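Local coordinates for glycosyl hydrolase family 62 protein (Coprinopsis cinerea, PDB 5B6T) that hydrolyses terminal alpha-L-arabinofuranosidic bonds as a family 62 arabinofuranosidase, probably releasing arabinose from arabinoxylan, at residues A[93-98]-A[110-115]; A[146-151]-A[169-174]; A[205-210]-A[225-230]; A[289-294]-A[301-306]. One frame throughout, in Å; residues are numbered along the deposited sequence.

Interaction 1: A[93-98]-A[110-115]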
loop_
_atom_site.group_PDB
_atom_site.type_symbol
_atom_site.label_atom_id
_atom_site.label_comp_id
_atom_site.label_asym_id
_atom_site.label_seq_id
_atom_site.Cartn_x
_atom_site.Cartn_y
_atom_site.Cartn_z
ATOM N N ARG A 93 19.962 4.160 9.228
ATOM C CA ARG A 93 20.432 2.829 8.818
ATOM C C ARG A 93 19.493 1.768 9.406
ATOM O O ARG A 93 19.912 0.702 9.891
ATOM C CB ARG A 93 21.905 2.626 9.226
ATOM C CG ARG A 93 22.823 3.610 8.505
ATOM C CD ARG A 93 24.224 3.733 9.080
ATOM N NE ARG A 93 24.832 2.447 9.365
ATOM C CZ ARG A 93 25.582 1.727 8.525
ATOM N NH1 ARG A 93 25.839 2.130 7.278
ATOM N NH2 ARG A 93 26.065 0.561 8.943
ATOM N N LEU A 94 18.194 2.064 9.374
ATOM C CA LEU A 94 17.176 1.137 9.871
ATOM C C LEU A 94 16.060 1.029 8.839
ATOM O O LEU A 94 15.632 2.052 8.297
ATOM C CB LEU A 94 16.549 1.680 11.137
ATOM C CG LEU A 94 17.317 1.578 12.437
ATOM C CD1 LEU A 94 16.458 2.247 13.485
ATOM C CD2 LEU A 94 17.592 0.121 12.787
ATOM N N TRP A 95 15.566 -0.185 8.623
ATOM C CA TRP A 95 14.322 -0.395 7.912
ATOM C C TRP A 95 13.171 -0.094 8.867
ATOM O O TRP A 95 13.230 -0.376 10.082
ATOM C CB TRP A 95 14.189 -1.828 7.395
ATOM C CG TRP A 95 15.198 -2.222 6.378
ATOM C CD1 TRP A 95 16.417 -2.750 6.611
ATOM C CD2 TRP A 95 15.052 -2.142 4.953
ATOM N NE1 TRP A 95 17.060 -3.004 5.417
ATOM C CE2 TRP A 95 16.239 -2.646 4.386
ATOM C CE3 TRP A 95 14.025 -1.714 4.107
ATOM C CZ2 TRP A 95 16.436 -2.704 3.015
ATOM C CZ3 TRP A 95 14.221 -1.785 2.725
ATOM C CH2 TRP A 95 15.429 -2.268 2.204
ATOM N N TYR A 96 12.126 0.522 8.307
ATOM C CA TYR A 96 10.857 0.752 8.983
ATOM C C TYR A 96 9.789 -0.077 8.322
ATOM O O TYR A 96 9.801 -0.249 7.074
ATOM C CB TYR A 96 10.453 2.240 8.967
ATOM C CG TYR A 96 11.110 3.068 10.031
ATOM C CD1 TYR A 96 12.450 3.377 9.970
ATOM C CD2 TYR A 96 10.381 3.534 11.120
ATOM C CE1 TYR A 96 13.072 4.108 10.983
ATOM C CE2 TYR A 96 10.984 4.255 12.119
ATOM C CZ TYR A 96 12.317 4.543 12.054
ATOM O OH TYR A 96 12.928 5.273 13.065
ATOM N N LEU A 97 8.859 -0.561 9.141
ATOM C CA LEU A 97 7.628 -1.219 8.694
ATOM C C LEU A 97 6.485 -0.452 9.379
ATOM O O LEU A 97 6.371 -0.483 10.615
ATOM C CB LEU A 97 7.609 -2.691 9.120
ATOM C CG LEU A 97 6.520 -3.543 8.477
ATOM C CD1 LEU A 97 6.729 -3.698 6.960
ATOM C CD2 LEU A 97 6.416 -4.918 9.143
ATOM N N VAL A 98 5.745 0.285 8.560
ATOM C CA VAL A 98 4.646 1.125 8.965
ATOM C C VAL A 98 3.358 0.348 8.731
ATOM O O VAL A 98 3.235 -0.376 7.736
ATOM C CB VAL A 98 4.679 2.450 8.177
ATOM C CG1 VAL A 98 3.391 3.248 8.348
ATOM C CG2 VAL A 98 5.869 3.257 8.611
ATOM N N PRO A 110 17.246 -3.481 11.659
ATOM C CA PRO A 110 18.421 -3.145 10.866
ATOM C C PRO A 110 18.592 -4.008 9.626
ATOM O O PRO A 110 19.402 -3.650 8.790
ATOM C CB PRO A 110 19.584 -3.380 11.836
ATOM C CG PRO A 110 19.069 -4.310 12.839
ATOM C CD PRO A 110 17.603 -4.004 12.992
ATOM N N ASP A 111 17.886 -5.138 9.542
ATOM C CA ASP A 111 18.108 -6.135 8.470
ATOM C C ASP A 111 16.782 -6.698 7.972
ATOM O O ASP A 111 16.146 -7.485 8.659
ATOM C CB ASP A 111 19.000 -7.259 9.016
ATOM C CG ASP A 111 19.285 -8.343 7.997
ATOM O OD1 ASP A 111 19.030 -8.122 6.783
ATOM O OD2 ASP A 111 19.832 -9.384 8.456
ATOM N N ILE A 112 16.394 -6.306 6.751
ATOM C CA ILE A 112 15.139 -6.775 6.160
ATOM C C ILE A 112 15.112 -8.291 5.985
ATOM O O ILE A 112 14.043 -8.913 6.002
ATOM C CB ILE A 112 14.850 -6.052 4.816
ATOM C CG1 ILE A 112 13.387 -6.275 4.370
ATOM C CG2 ILE A 112 15.823 -6.474 3.721
ATOM C CD1 ILE A 112 13.032 -5.434 3.170
ATOM N N ASN A 113 16.291 -8.894 5.846
ATOM C CA ASN A 113 16.419 -10.356 5.777
ATOM C C ASN A 113 16.233 -11.085 7.092
ATOM O O ASN A 113 16.348 -12.303 7.132
ATOM C CB ASN A 113 17.775 -10.748 5.168
ATOM C CG ASN A 113 17.783 -10.613 3.673
ATOM O OD1 ASN A 113 18.519 -9.808 3.129
ATOM N ND2 ASN A 113 16.969 -11.414 3.005
ATOM N N ASN A 114 15.970 -10.349 8.182
ATOM C CA ASN A 114 15.713 -10.964 9.482
ATOM C C ASN A 114 14.294 -10.681 9.937
ATOM O O ASN A 114 14.071 -9.811 10.770
ATOM C CB ASN A 114 16.706 -10.463 10.552
ATOM C CG ASN A 114 16.560 -11.221 11.834
ATOM O OD1 ASN A 114 16.168 -12.402 11.807
ATOM N ND2 ASN A 114 16.819 -10.571 12.965
ATOM N N PRO A 115 13.318 -11.461 9.449
ATOM C CA PRO A 115 11.952 -11.146 9.848
ATOM C C PRO A 115 11.718 -11.297 11.354
ATOM O O PRO A 115 10.841 -10.627 11.921
ATOM C CB PRO A 115 11.124 -12.148 9.048
ATOM C CG PRO A 115 12.086 -13.241 8.630
ATOM C CD PRO A 115 13.373 -12.504 8.410
HETATM O O HOH W 1 21.058 -1.456 8.727
#

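Interaction 2: A[146-151]-A[169-174]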
loop_
_atom_site.group_PDB
_atom_site.type_symbol
_atom_site.label_atom_id
_atom_site.label_comp_id
_atom_site.label_asym_id
_atom_site.label_seq_id
_atom_site.Cartn_x
_atom_site.Cartn_y
_atom_site.Cartn_z
ATOM N N VAL A 146 4.232 6.591 4.667
ATOM C CA VAL A 146 5.296 7.583 4.826
ATOM C C VAL A 146 5.993 7.848 3.501
ATOM O O VAL A 146 6.311 6.930 2.753
ATOM C CB VAL A 146 6.330 7.115 5.886
ATOM C CG1 VAL A 146 7.575 8.006 5.871
ATOM C CG2 VAL A 146 5.717 7.035 7.271
ATOM N N ILE A 147 6.258 9.126 3.242
ATOM C CA ILE A 147 7.189 9.555 2.190
ATOM C C ILE A 147 7.923 10.791 2.695
ATOM O O ILE A 147 7.314 11.701 3.269
ATOM C CB ILE A 147 6.497 9.777 0.824
ATOM C CG1 ILE A 147 7.491 10.302 -0.215
ATOM C CG2 ILE A 147 5.273 10.695 0.915
ATOM C CD1 ILE A 147 6.972 10.302 -1.622
ATOM N N CYS A 148 9.238 10.826 2.453
ATOM C CA CYS A 148 10.088 11.938 2.858
ATOM C C CYS A 148 10.727 12.591 1.640
ATOM O O CYS A 148 10.993 11.934 0.640
ATOM C CB CYS A 148 11.201 11.446 3.782
ATOM S SG CYS A 148 10.593 10.429 5.150
ATOM N N ASP A 149 11.061 13.873 1.767
ATOM C CA ASP A 149 11.926 14.509 0.778
ATOM C C ASP A 149 13.227 14.884 1.506
ATOM O O ASP A 149 13.506 14.319 2.554
ATOM C CB ASP A 149 11.199 15.672 0.090
ATOM C CG ASP A 149 10.995 16.887 0.985
ATOM O OD1 ASP A 149 11.366 16.907 2.167
ATOM O OD2 ASP A 149 10.433 17.871 0.462
ATOM N N SER A 150 14.025 15.825 1.006
ATOM C CA SER A 150 15.296 16.143 1.678
ATOM C C SER A 150 15.169 16.839 3.039
ATOM O O SER A 150 16.146 16.939 3.794
ATOM C CB SER A 150 16.168 17.011 0.751
ATOM O OG SER A 150 15.562 18.276 0.531
ATOM N N SER A 151 13.993 17.345 3.367
ATOM C CA SER A 151 13.861 18.035 4.666
ATOM C C SER A 151 12.718 17.595 5.556
ATOM O O SER A 151 12.833 17.728 6.783
ATOM C CB SER A 151 13.820 19.540 4.476
ATOM O OG SER A 151 12.585 19.914 3.962
ATOM N N THR A 169 6.747 15.906 9.786
ATOM C CA THR A 169 7.777 16.138 10.775
ATOM C C THR A 169 9.106 16.349 10.051
ATOM O O THR A 169 9.176 16.147 8.856
ATOM C CB THR A 169 7.882 14.969 11.798
ATOM O OG1 THR A 169 8.672 15.360 12.924
ATOM C CG2 THR A 169 8.491 13.733 11.198
ATOM N N SER A 170 10.146 16.805 10.746
ATOM C CA SER A 170 11.446 16.926 10.094
ATOM C C SER A 170 12.090 15.574 9.838
ATOM O O SER A 170 11.884 14.604 10.579
ATOM C CB SER A 170 12.414 17.799 10.895
ATOM O OG SER A 170 12.691 17.151 12.108
ATOM N N LEU A 171 12.928 15.521 8.807
ATOM C CA LEU A 171 13.737 14.336 8.562
ATOM C C LEU A 171 14.572 13.927 9.787
ATOM O O LEU A 171 14.701 12.741 10.068
ATOM C CB LEU A 171 14.616 14.552 7.314
ATOM C CG LEU A 171 15.369 13.378 6.702
ATOM C CD1 LEU A 171 14.416 12.400 6.068
ATOM C CD2 LEU A 171 16.320 13.913 5.649
ATOM N N SER A 172 15.156 14.890 10.517
ATOM C CA SER A 172 15.993 14.556 11.679
ATOM C C SER A 172 15.174 14.034 12.848
ATOM O O SER A 172 15.661 13.198 13.596
ATOM C CB SER A 172 16.856 15.755 12.145
ATOM O OG SER A 172 16.049 16.890 12.371
ATOM N N ASN A 173 13.927 14.478 13.010
ATOM C CA ASN A 173 13.127 14.036 14.164
ATOM C C ASN A 173 12.343 12.727 13.959
ATOM O O ASN A 173 11.961 12.093 14.940
ATOM C CB ASN A 173 12.125 15.100 14.586
ATOM C CG ASN A 173 12.774 16.254 15.329
ATOM O OD1 ASN A 173 13.846 16.110 15.920
ATOM N ND2 ASN A 173 12.126 17.401 15.303
ATOM N N PHE A 174 12.117 12.373 12.685
ATOM C CA PHE A 174 11.415 11.133 12.326
ATOM C C PHE A 174 11.975 9.988 13.187
ATOM O O PHE A 174 13.191 9.844 13.307
ATOM C CB PHE A 174 11.543 10.831 10.837
ATOM C CG PHE A 174 10.813 9.583 10.413
ATOM C CD1 PHE A 174 9.478 9.640 10.060
ATOM C CD2 PHE A 174 11.459 8.356 10.395
ATOM C CE1 PHE A 174 8.796 8.467 9.694
ATOM C CE2 PHE A 174 10.776 7.189 10.042
ATOM C CZ PHE A 174 9.442 7.253 9.699
#

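Interaction 3: A[205-210]-A[225-230]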
loop_
_atom_site.group_PDB
_atom_site.type_symbol
_atom_site.label_atom_id
_atom_site.label_comp_id
_atom_site.label_asym_id
_atom_site.label_seq_id
_atom_site.Cartn_x
_atom_site.Cartn_y
_atom_site.Cartn_z
ATOM N N SER A 205 11.791 13.919 -12.624
ATOM C CA SER A 205 10.866 15.040 -12.630
ATOM C C SER A 205 10.904 15.650 -11.241
ATOM O O SER A 205 11.401 15.044 -10.300
ATOM C CB SER A 205 9.446 14.538 -12.911
ATOM O OG SER A 205 8.940 13.898 -11.731
ATOM N N ASN A 206 10.351 16.842 -11.102
ATOM C CA ASN A 206 10.144 17.450 -9.802
ATOM C C ASN A 206 8.682 17.272 -9.438
ATOM O O ASN A 206 7.992 18.219 -9.078
ATOM C CB ASN A 206 10.530 18.933 -9.813
ATOM C CG ASN A 206 12.027 19.149 -10.014
ATOM O OD1 ASN A 206 12.445 19.951 -10.867
ATOM N ND2 ASN A 206 12.840 18.445 -9.240
ATOM N N GLU A 207 8.212 16.045 -9.572
ATOM C CA GLU A 207 6.805 15.733 -9.317
ATOM C C GLU A 207 6.642 14.485 -8.467
ATOM O O GLU A 207 7.516 13.608 -8.429
ATOM C CB GLU A 207 6.060 15.495 -10.612
ATOM C CG GLU A 207 5.745 16.748 -11.402
ATOM C CD GLU A 207 5.094 16.377 -12.713
ATOM O OE1 GLU A 207 5.763 15.668 -13.501
ATOM O OE2 GLU A 207 3.922 16.746 -12.936
ATOM N N TYR A 208 5.451 14.396 -7.879
ATOM C CA TYR A 208 4.999 13.277 -7.068
ATOM C C TYR A 208 3.725 12.694 -7.654
ATOM O O TYR A 208 2.936 13.400 -8.307
ATOM C CB TYR A 208 4.775 13.732 -5.626
ATOM C CG TYR A 208 6.063 14.230 -5.010
ATOM C CD1 TYR A 208 6.470 15.540 -5.198
ATOM C CD2 TYR A 208 6.915 13.376 -4.307
ATOM C CE1 TYR A 208 7.662 16.009 -4.679
ATOM C CE2 TYR A 208 8.119 13.830 -3.788
ATOM C CZ TYR A 208 8.493 15.148 -3.989
ATOM O OH TYR A 208 9.692 15.612 -3.493
ATOM N N LEU A 209 3.540 11.405 -7.421
ATOM C CA LEU A 209 2.355 10.637 -7.861
ATOM C C LEU A 209 1.547 10.198 -6.624
ATOM O O LEU A 209 2.101 9.606 -5.720
ATOM C CB LEU A 209 2.811 9.405 -8.627
ATOM C CG LEU A 209 1.729 8.454 -9.125
ATOM C CD1 LEU A 209 0.795 9.074 -10.154
ATOM C CD2 LEU A 209 2.357 7.194 -9.684
ATOM N N LEU A 210 0.240 10.492 -6.627
ATOM C CA LEU A 210 -0.704 9.983 -5.613
ATOM C C LEU A 210 -1.638 8.975 -6.283
ATOM O O LEU A 210 -2.254 9.283 -7.300
ATOM C CB LEU A 210 -1.559 11.129 -5.062
ATOM C CG LEU A 210 -2.753 10.749 -4.182
ATOM C CD1 LEU A 210 -2.313 10.107 -2.883
ATOM C CD2 LEU A 210 -3.590 12.001 -3.914
ATOM N N SER A 225 -5.565 8.427 -9.842
ATOM C CA SER A 225 -4.216 8.989 -9.759
ATOM C C SER A 225 -4.206 10.485 -9.995
ATOM O O SER A 225 -5.025 11.023 -10.769
ATOM C CB SER A 225 -3.288 8.318 -10.772
ATOM O OG SER A 225 -3.784 8.432 -12.115
ATOM N N TRP A 226 -3.232 11.117 -9.341
ATOM C CA TRP A 226 -2.995 12.558 -9.406
ATOM C C TRP A 226 -1.508 12.794 -9.370
ATOM O O TRP A 226 -0.744 11.945 -8.893
ATOM C CB TRP A 226 -3.596 13.276 -8.189
ATOM C CG TRP A 226 -5.052 13.188 -7.992
ATOM C CD1 TRP A 226 -5.974 14.158 -8.280
ATOM C CD2 TRP A 226 -5.794 12.118 -7.401
ATOM N NE1 TRP A 226 -7.224 13.768 -7.918
ATOM C CE2 TRP A 226 -7.153 12.507 -7.392
ATOM C CE3 TRP A 226 -5.454 10.863 -6.887
ATOM C CZ2 TRP A 226 -8.170 11.679 -6.896
ATOM C CZ3 TRP A 226 -6.471 10.063 -6.387
ATOM C CH2 TRP A 226 -7.786 10.485 -6.378
ATOM N N THR A 227 -1.097 13.986 -9.801
ATOM C CA THR A 227 0.299 14.420 -9.615
ATOM C C THR A 227 0.373 15.812 -9.022
ATOM O O THR A 227 -0.599 16.588 -9.087
ATOM C CB THR A 227 1.102 14.435 -10.930
ATOM O OG1 THR A 227 0.492 15.381 -11.834
ATOM C CG2 THR A 227 1.118 13.052 -11.579
ATOM N N SER A 228 1.537 16.133 -8.464
ATOM C CA SER A 228 1.782 17.419 -7.842
ATOM C C SER A 228 3.267 17.712 -7.838
ATOM O O SER A 228 4.084 16.794 -7.852
ATOM C CB SER A 228 1.296 17.459 -6.399
ATOM O OG SER A 228 1.505 18.738 -5.792
ATOM N N THR A 229 3.641 18.985 -7.789
ATOM C CA THR A 229 5.047 19.325 -7.588
ATOM C C THR A 229 5.470 19.182 -6.126
ATOM O O THR A 229 6.657 19.251 -5.824
ATOM C CB THR A 229 5.347 20.767 -8.052
ATOM O OG1 THR A 229 4.551 21.673 -7.331
ATOM C CG2 THR A 229 5.036 20.897 -9.476
ATOM N N SER A 230 4.527 19.047 -5.198
ATOM C CA SER A 230 4.863 18.873 -3.781
ATOM C C SER A 230 4.097 17.713 -3.172
ATOM O O SER A 230 2.944 17.438 -3.519
ATOM C CB SER A 230 4.479 20.143 -3.021
ATOM O OG SER A 230 4.645 20.003 -1.615
HETATM O O HOH W 2 9.265 19.114 -6.393
#

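Interaction 4: A[289-294]-A[301-306]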
loop_
_atom_site.group_PDB
_atom_site.type_symbol
_atom_site.label_atom_id
_atom_site.label_comp_id
_atom_site.label_asym_id
_atom_site.label_seq_id
_atom_site.Cartn_x
_atom_site.Cartn_y
_atom_site.Cartn_z
ATOM N N GLN A 289 -3.961 -6.588 -4.923
ATOM C CA GLN A 289 -4.851 -7.651 -4.521
ATOM C C GLN A 289 -6.114 -7.684 -5.364
ATOM O O GLN A 289 -6.732 -6.638 -5.660
ATOM C CB GLN A 289 -5.252 -7.549 -3.035
ATOM C CG GLN A 289 -6.000 -6.272 -2.661
ATOM C CD GLN A 289 -6.310 -6.145 -1.191
ATOM O OE1 GLN A 289 -5.613 -6.686 -0.323
ATOM N NE2 GLN A 289 -7.375 -5.386 -0.893
ATOM N N GLY A 290 -6.497 -8.912 -5.740
ATOM C CA GLY A 290 -7.708 -9.185 -6.497
ATOM C C GLY A 290 -8.414 -10.371 -5.900
ATOM O O GLY A 290 -7.913 -11.013 -4.975
ATOM N N LEU A 291 -9.603 -10.670 -6.420
ATOM C CA LEU A 291 -10.352 -11.824 -5.951
ATOM C C LEU A 291 -11.380 -12.271 -6.975
ATOM O O LEU A 291 -11.728 -11.543 -7.913
ATOM C CB LEU A 291 -11.019 -11.563 -4.601
ATOM C CG LEU A 291 -12.365 -10.832 -4.595
ATOM C CD1 LEU A 291 -12.863 -10.796 -3.184
ATOM C CD2 LEU A 291 -12.289 -9.424 -5.148
ATOM N N ASP A 292 -11.853 -13.502 -6.809
ATOM C CA ASP A 292 -12.871 -14.039 -7.705
ATOM C C ASP A 292 -14.124 -13.137 -7.670
ATOM O O ASP A 292 -14.618 -12.803 -6.602
ATOM C CB ASP A 292 -13.191 -15.460 -7.247
ATOM C CG ASP A 292 -14.245 -16.171 -8.090
ATOM O OD1 ASP A 292 -15.090 -15.563 -8.743
ATOM O OD2 ASP A 292 -14.250 -17.406 -8.009
ATOM N N PRO A 293 -14.611 -12.708 -8.843
ATOM C CA PRO A 293 -15.757 -11.767 -8.851
ATOM C C PRO A 293 -17.061 -12.346 -8.340
ATOM O O PRO A 293 -17.994 -11.580 -8.096
ATOM C CB PRO A 293 -15.901 -11.382 -10.320
ATOM C CG PRO A 293 -15.215 -12.437 -11.062
ATOM C CD PRO A 293 -14.109 -12.984 -10.194
ATOM N N ASN A 294 -17.119 -13.674 -8.186
ATOM C CA ASN A 294 -18.256 -14.321 -7.558
ATOM C C ASN A 294 -18.173 -14.435 -6.054
ATOM O O ASN A 294 -19.105 -14.935 -5.426
ATOM C CB ASN A 294 -18.479 -15.683 -8.201
ATOM C CG ASN A 294 -18.838 -15.553 -9.672
ATOM O OD1 ASN A 294 -19.664 -14.712 -10.041
ATOM N ND2 ASN A 294 -18.217 -16.369 -10.517
ATOM N N SER A 301 -13.471 -12.183 5.296
ATOM C CA SER A 301 -13.304 -13.539 4.872
ATOM C C SER A 301 -13.089 -13.666 3.359
ATOM O O SER A 301 -12.995 -14.770 2.846
ATOM C CB SER A 301 -14.524 -14.363 5.306
ATOM O OG SER A 301 -15.675 -14.005 4.577
ATOM N N LEU A 302 -13.046 -12.541 2.635
ATOM C CA LEU A 302 -12.962 -12.603 1.173
ATOM C C LEU A 302 -11.619 -13.187 0.718
ATOM O O LEU A 302 -10.557 -12.885 1.299
ATOM C CB LEU A 302 -13.140 -11.223 0.544
ATOM C CG LEU A 302 -14.535 -10.608 0.641
ATOM C CD1 LEU A 302 -14.430 -9.135 0.275
ATOM C CD2 LEU A 302 -15.566 -11.324 -0.220
ATOM N N PRO A 303 -11.635 -13.992 -0.349
ATOM C CA PRO A 303 -10.404 -14.669 -0.758
ATOM C C PRO A 303 -9.479 -13.832 -1.647
ATOM O O PRO A 303 -9.212 -14.169 -2.798
ATOM C CB PRO A 303 -10.935 -15.921 -1.480
ATOM C CG PRO A 303 -12.225 -15.473 -2.055
ATOM C CD PRO A 303 -12.820 -14.515 -1.073
ATOM N N TRP A 304 -8.930 -12.786 -1.061
ATOM C CA TRP A 304 -7.952 -11.931 -1.773
ATOM C C TRP A 304 -6.659 -12.681 -2.032
ATOM O O TRP A 304 -6.163 -13.407 -1.168
ATOM C CB TRP A 304 -7.632 -10.655 -0.980
ATOM C CG TRP A 304 -8.793 -9.758 -0.763
ATOM C CD1 TRP A 304 -9.571 -9.709 0.340
ATOM C CD2 TRP A 304 -9.303 -8.767 -1.661
ATOM N NE1 TRP A 304 -10.527 -8.741 0.207
ATOM C CE2 TRP A 304 -10.391 -8.152 -1.027
ATOM C CE3 TRP A 304 -8.950 -8.350 -2.942
ATOM C CZ2 TRP A 304 -11.153 -7.150 -1.640
ATOM C CZ3 TRP A 304 -9.683 -7.327 -3.548
ATOM C CH2 TRP A 304 -10.780 -6.745 -2.904
ATOM N N LYS A 305 -6.097 -12.454 -3.223
ATOM C CA LYS A 305 -4.793 -13.001 -3.633
ATOM C C LYS A 305 -4.032 -11.877 -4.312
ATOM O O LYS A 305 -4.633 -10.925 -4.801
ATOM C CB LYS A 305 -4.973 -14.209 -4.571
ATOM C CG LYS A 305 -5.833 -15.306 -3.925
ATOM C CD LYS A 305 -6.097 -16.472 -4.834
ATOM C CE LYS A 305 -7.287 -17.274 -4.360
ATOM N NZ LYS A 305 -7.177 -17.815 -2.965
ATOM N N LEU A 306 -2.715 -11.995 -4.331
ATOM C CA LEU A 306 -1.857 -10.972 -4.940
ATOM C C LEU A 306 -1.537 -11.353 -6.381
ATOM O O LEU A 306 -1.180 -12.503 -6.655
ATOM C CB LEU A 306 -0.552 -10.827 -4.147
ATOM C CG LEU A 306 -0.687 -10.612 -2.628
ATOM C CD1 LEU A 306 0.661 -10.330 -2.006
ATOM C CD2 LEU A 306 -1.687 -9.514 -2.296
HETATM O O HOH W 3 -10.355 -15.281 -5.098
#

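Interaction 1: A[93-98]-A[110-115]
Ile112 lies across one face of the Trp95 indole, and this pair carries most of the contact. The beta-branched carbon sits almost squarely over the five-membered ring: Ile112 CB is 3.8 Å from its centroid and 12° off the ring normal, a CH-pi contact. From there the two branches spread over the rest of the indole. CG2 covers CE2 and CZ2, while Ile112 CD1 reaches past the fused bond to lie 3.9 Å from Trp95 CZ3. That reach comes from an extended chain, with CG1 trans to the backbone nitrogen (chi1 -166°) and CD1 continuing straight on. The CD1 edge of the indole meets backbone: the carbonyl of Pro110 stands at the ring edge, its O 3.8 Å from Trp95 CD1.

Its neighbour Leu94 sends CD2 to the proline ring, 4.1 Å from Pro110 CD. Close by, water 1 donates to two carbonyls at once, 2.7 Å to Arg93 O and 2.7 Å to Pro110 O, where no direct bond joins the segments. The Ile112 loop is shaped by a type I turn from Asp111 to Asn114 and an Asx turn in which Asp111 OD1 accepts from Asn113 N.

In the fold, this is where strand 94-100, paired with 104-109 in one antiparallel blade, meets the loop leaving that second strand. Ile112 also reaches His39 and Phe41 of the adjacent sheet. With no hydrogen bond running directly between the segments, the contact rests on dispersion and CH-pi packing inside, with a water bridge at its more exposed end.

Interaction 2: A[146-151]-A[169-174]
A disulfide sulfur standing over an aromatic ring is the odd feature here: Cys148 SG lies 5.3 Å from the centroid of the Phe174 ring and 17° off its normal, above the face though at some distance. Its covalent partner is Cys153, so the bond staples strand 142-148 to strand 152-158 across the turn. Both belong to a four-stranded antiparallel sheet, one blade of the five-bladed beta-propeller expected of this family, and strand 163-170 comes next in it.

Val146 and Phe174 reach toward each other from opposite directions, with Val146 CG1 4.0 Å from Phe174 CE1. Having CG trans to the backbone nitrogen (chi1 -179°) swings the Phe174 ring toward Val146 and Cys148. Phe87, Phe89 and Tyr96 of the preceding blade also pack on Phe174.

Leu171 closes the outer end. Leu171 CD1 rests 4.1 Å from Cys148 CB, and Leu171 CD2 lies 3.6 Å from Ser150 O. Two short polar motifs shape the backbones around it. Asp149 OD1 accepts from Ser151 N in an Asx turn and also from Leu152 N, so one carboxylate oxygen holds two amides of the bend. Ser170 OG accepts from Asn173 N, an ST motif that fixes the turn following the strand.

A single hydrogen bond crosses between the segments: Leu171 N gives its proton to Ser151 O at 3.0 Å, nearly straight at 169°, with the nitrogen above the carbonyl plane.

Interaction 3: A[205-210]-A[225-230]
Leu210 and Trp226 lie side by side on one face of an antiparallel hairpin, pointing the same way, and here the packing is close. Leu210 CD2 is 3.7 Å from Trp226 CE3, while Leu210 O comes to the indole edge in its plane. Their backbones are doubly bonded: Leu210 N reaches Trp226 O at 2.9 Å, and Trp226 N returns to Leu210 O. Tyr208 and Ser228 repeat that pairing, with Tyr208 N to Ser228 O the shorter of their bonds at 2.8 Å. On the other face, Leu209 CG lies trans to its backbone nitrogen (chi1 178°), which brings Leu209 CD1 to 3.5 Å from Trp226 O on the neighbouring strand.

The open end is looser, with Asn206 and Thr229 exposed to solvent. From Glu207 back toward Ser205 no direct hydrogen bond joins the segments. Water 2 gives a firm bond to Thr229 O at 2.7 Å but only a weak one to Asn206 O. The Tyr208 ring turns its edge to the backbone, with CE1 3.6 Å from Thr229 O.

Strands 207-215 and 221-228 form the middle of one propeller blade. Strand 195-202 flanks the first and the short strand 236-237 the second, and Met185 of the preceding blade packs on both Leu210 and Trp226.

Interaction 4: A[289-294]-A[301-306]
Near the propeller's metal-bearing centre, the side chain of Gln289 lies about 5 Å from a bound glycerol, probably from the crystallisation liquor, and about 7 Å from the lead ion, and its amide stacks on Trp304. The amide and indole planes are 21° apart, with NE2 offset toward the rim of the ring and Gln289 CG 3.6 Å from Trp304 CE3. Chi1 of 61° tucks CG between the backbone nitrogen and carbonyl carbon, and the rest of the chain then runs out extended over the indole. Both amide ends are held from elsewhere: NE2 bonds to Ser264 OG, and OE1 accepts from Asp28 N.

Leu291 takes the opposite face, so the indole is sandwiched. Leu291 CD2 sits 4.0 Å from the centroid of the Trp304 six-membered ring, a CH-pi contact, and Leu291 CD1, also over that face, meets Leu302 CB at 3.8 Å.

The frame for this is antiparallel pairing of strands 285-290 and 305-311 in a propeller blade. Gly290 and Lys305 form a hydrogen-bonded pair, each amide giving a 2.9 Å bond: Gly290 N to Lys305 O, and Lys305 N to Gly290 O. Gln289 faces Leu306 as the adjoining non-hydrogen-bonded pair.

Past the strands no direct backbone bond follows; water 3 bridges instead, donating to Pro303 O at 2.8 Å while accepting from Asp292 N. Pro303 is the centre of an inverse gamma turn, closed by Trp304 N to Leu302 O.

Along the chain the four contacts follow one another without interleaving, and each belongs to a different beta-sheet, in keeping with the blades of a five-bladed propeller. Interactions 1, 2 and 3 run round one part of the ring. Interactions 1 and 2 lie 18 Å apart between centres and touch, with Tyr96 CE2 3.6 Å from Phe174 CE2. Interactions 2 and 3 are 17 Å apart, again between centres, and meet where Ile147 and Asp149 pack on Tyr208. Interaction 4 stands across the chain's centre from interactions 2 and 3, 35 and 30 Å away centre to centre, touching none of the others. Side-chain packing thus joins the three successive blades of interactions 1 to 3.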